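Local coordinates for protein phospholyase (Arthrobacter aurescens, PDB 5G4I) that acts as a pyridoxal-phosphate-dependent phospholyase, although it belongs to the class-III aminotransferase family, at residues Tyr233-Ala238 with Gln268-Glu273. Numbering follows the deposited sequence.
Sequences YIEGVA and QMFNVE
Ile-234 and Glu-235, in the first turn of helix 233-243, meet Phe-270, Asn-271 and Val-272 in the loop that leads into strand 276-279. In the large pyridoxal-phosphate-binding domain, whose mixed seven-stranded sheet follows the class-III (fold type I) plan, the contact ties this helix to the approach to an inner strand of the sheet; the Phe-270 side chain lies about 12 Å from that of the cofactor-binding Gln-254.

The apolar part is led by a CH-pi contact: Ile-234 CG1 stands 3.7 Å from the centroid of the Phe-270 ring, only 12° off its normal, hence over the centre of one face. Placing CG1 beside the backbone N aims this branch at the ring, while CG2 runs to Val-272 CG1 at 4.1 Å. On the opposite face of the ring, Met-269 CB is offset toward the rim. One helical turn on, Ala-238 CB touches Val-272 CG2 at 4.0 Å. Phe-215 and Phe-217 of strand 214-217 also touch Ile-234, joining this apolar cluster to the sheet.

The polar part is one short hydrogen bond, from Asn-271 N to Glu-235 OE2 at 2.7 Å. The bond is nearly straight (169° at the hydrogen), yet the donor approaches from above the carboxylate plane, 43° out of it. A bend at chi2 folds the acid back toward the start of its own helix, where OE1 accepts a weak bond from Gly-232 N. With an alanine here in place of Glu-235, Asn-271 N would probably lose this acceptor, and the inverse gamma turn centred on Asn-271 would be less firmly fixed. That turn is closed by a weak 3.0 Å bond from Val-272 N to Phe-270 O.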
loop_
_atom_site.group_PDB
_atom_site.type_symbol
_atom_site.label_atom_id
_atom_site.label_comp_id
_atom_site.label_asym_id
_atom_site.label_seq_id
_atom_site.Cartn_x
_atom_site.Cartn_y
_atom_site.Cartn_z
ATOM N N TYR A 233 19.911 25.208 -9.053
ATOM C CA TYR A 233 19.071 24.450 -9.961
ATOM C C TYR A 233 17.704 24.110 -9.336
ATOM O O TYR A 233 16.629 24.503 -9.869
ATOM C CB TYR A 233 19.730 23.199 -10.504
ATOM C CG TYR A 233 18.802 22.372 -11.453
ATOM C CD1 TYR A 233 18.586 22.769 -12.749
ATOM C CD2 TYR A 233 18.090 21.279 -10.999
ATOM C CE1 TYR A 233 17.756 22.104 -13.641
ATOM C CE2 TYR A 233 17.282 20.550 -11.857
ATOM C CZ TYR A 233 17.093 20.979 -13.185
ATOM O OH TYR A 233 16.279 20.257 -14.058
ATOM N N ILE A 234 17.730 23.419 -8.183
ATOM C CA ILE A 234 16.452 23.086 -7.525
ATOM C C ILE A 234 15.591 24.297 -7.197
ATOM O O ILE A 234 14.341 24.374 -7.381
ATOM C CB ILE A 234 16.654 22.159 -6.299
ATOM C CG1 ILE A 234 17.283 20.834 -6.745
ATOM C CG2 ILE A 234 15.394 21.929 -5.488
ATOM C CD1 ILE A 234 16.378 19.905 -7.624
ATOM N N GLU A 235 16.253 25.352 -6.657
ATOM C CA GLU A 235 15.569 26.586 -6.340
ATOM C C GLU A 235 14.940 27.253 -7.598
ATOM O O GLU A 235 13.811 27.747 -7.567
ATOM C CB GLU A 235 16.609 27.556 -5.695
ATOM C CG GLU A 235 17.338 26.983 -4.422
ATOM C CD GLU A 235 18.559 25.924 -4.449
ATOM O OE1 GLU A 235 19.040 25.257 -5.221
ATOM O OE2 GLU A 235 19.175 25.753 -3.472
ATOM N N GLY A 236 15.685 27.211 -8.682
ATOM C CA GLY A 236 15.184 27.759 -9.989
ATOM C C GLY A 236 13.972 26.969 -10.525
ATOM O O GLY A 236 13.025 27.564 -11.104
ATOM N N VAL A 237 14.035 25.656 -10.400
ATOM C CA VAL A 237 12.894 24.803 -10.791
ATOM C C VAL A 237 11.701 25.134 -9.969
ATOM O O VAL A 237 10.578 25.335 -10.498
ATOM C CB VAL A 237 13.244 23.283 -10.740
ATOM C CG1 VAL A 237 11.975 22.467 -11.015
ATOM C CG2 VAL A 237 14.349 22.922 -11.674
ATOM N N ALA A 238 11.811 25.222 -8.620
ATOM C CA ALA A 238 10.732 25.598 -7.771
ATOM C C ALA A 238 10.061 26.968 -8.102
ATOM O O ALA A 238 8.840 27.025 -8.158
ATOM C CB ALA A 238 11.201 25.562 -6.268
ATOM N N GLN A 268 16.820 19.291 2.259
ATOM C CA GLN A 268 17.535 20.323 3.027
ATOM C C GLN A 268 18.905 20.553 2.418
ATOM O O GLN A 268 19.554 21.584 2.821
ATOM C CB GLN A 268 17.614 19.887 4.575
ATOM C CG GLN A 268 16.259 19.866 5.255
ATOM C CD GLN A 268 16.120 19.167 6.625
ATOM O OE1 GLN A 268 16.754 18.254 6.846
ATOM N NE2 GLN A 268 15.163 19.618 7.442
ATOM N N MET A 269 19.442 19.711 1.532
ATOM C CA MET A 269 20.667 20.051 0.733
ATOM C C MET A 269 20.453 21.236 -0.197
ATOM O O MET A 269 21.509 21.809 -0.662
ATOM C CB MET A 269 21.170 18.829 -0.041
ATOM C CG MET A 269 21.540 17.600 0.750
ATOM S SD MET A 269 22.192 16.217 -0.167
ATOM C CE MET A 269 20.774 15.675 -1.182
ATOM N N PHE A 270 19.222 21.661 -0.455
ATOM C CA PHE A 270 18.877 22.766 -1.359
ATOM C C PHE A 270 18.179 23.829 -0.572
ATOM O O PHE A 270 17.600 23.622 0.535
ATOM C CB PHE A 270 18.005 22.189 -2.478
ATOM C CG PHE A 270 18.614 20.942 -3.153
ATOM C CD1 PHE A 270 19.694 21.059 -4.008
ATOM C CD2 PHE A 270 18.108 19.660 -2.943
ATOM C CE1 PHE A 270 20.284 19.966 -4.625
ATOM C CE2 PHE A 270 18.719 18.573 -3.512
ATOM C CZ PHE A 270 19.774 18.699 -4.372
ATOM N N ASN A 271 18.102 25.020 -1.144
ATOM C CA ASN A 271 17.377 26.095 -0.500
ATOM C C ASN A 271 15.898 26.108 -0.982
ATOM O O ASN A 271 15.426 26.951 -1.777
ATOM C CB ASN A 271 18.049 27.453 -0.774
ATOM C CG ASN A 271 17.395 28.593 0.003
ATOM O OD1 ASN A 271 16.709 28.406 1.042
ATOM N ND2 ASN A 271 17.558 29.806 -0.532
ATOM N N VAL A 272 15.160 25.089 -0.523
ATOM C CA VAL A 272 13.790 24.820 -0.954
ATOM C C VAL A 272 12.958 24.277 0.230
ATOM O O VAL A 272 13.506 23.571 1.109
ATOM C CB VAL A 272 13.726 23.764 -2.105
ATOM C CG1 VAL A 272 14.037 22.314 -1.654
ATOM C CG2 VAL A 272 12.378 23.764 -2.838
ATOM N N GLU A 273 11.689 24.666 0.280
ATOM C CA GLU A 273 10.717 24.072 1.262
ATOM C C GLU A 273 9.575 23.527 0.410
ATOM O O GLU A 273 8.719 24.258 -0.114
ATOM C CB GLU A 273 10.142 25.044 2.289
ATOM C CG GLU A 273 9.232 24.312 3.284
ATOM C CD GLU A 273 8.553 25.263 4.301
ATOM O OE1 GLU A 273 9.206 26.234 4.797
ATOM O OE2 GLU A 273 7.346 25.094 4.620
#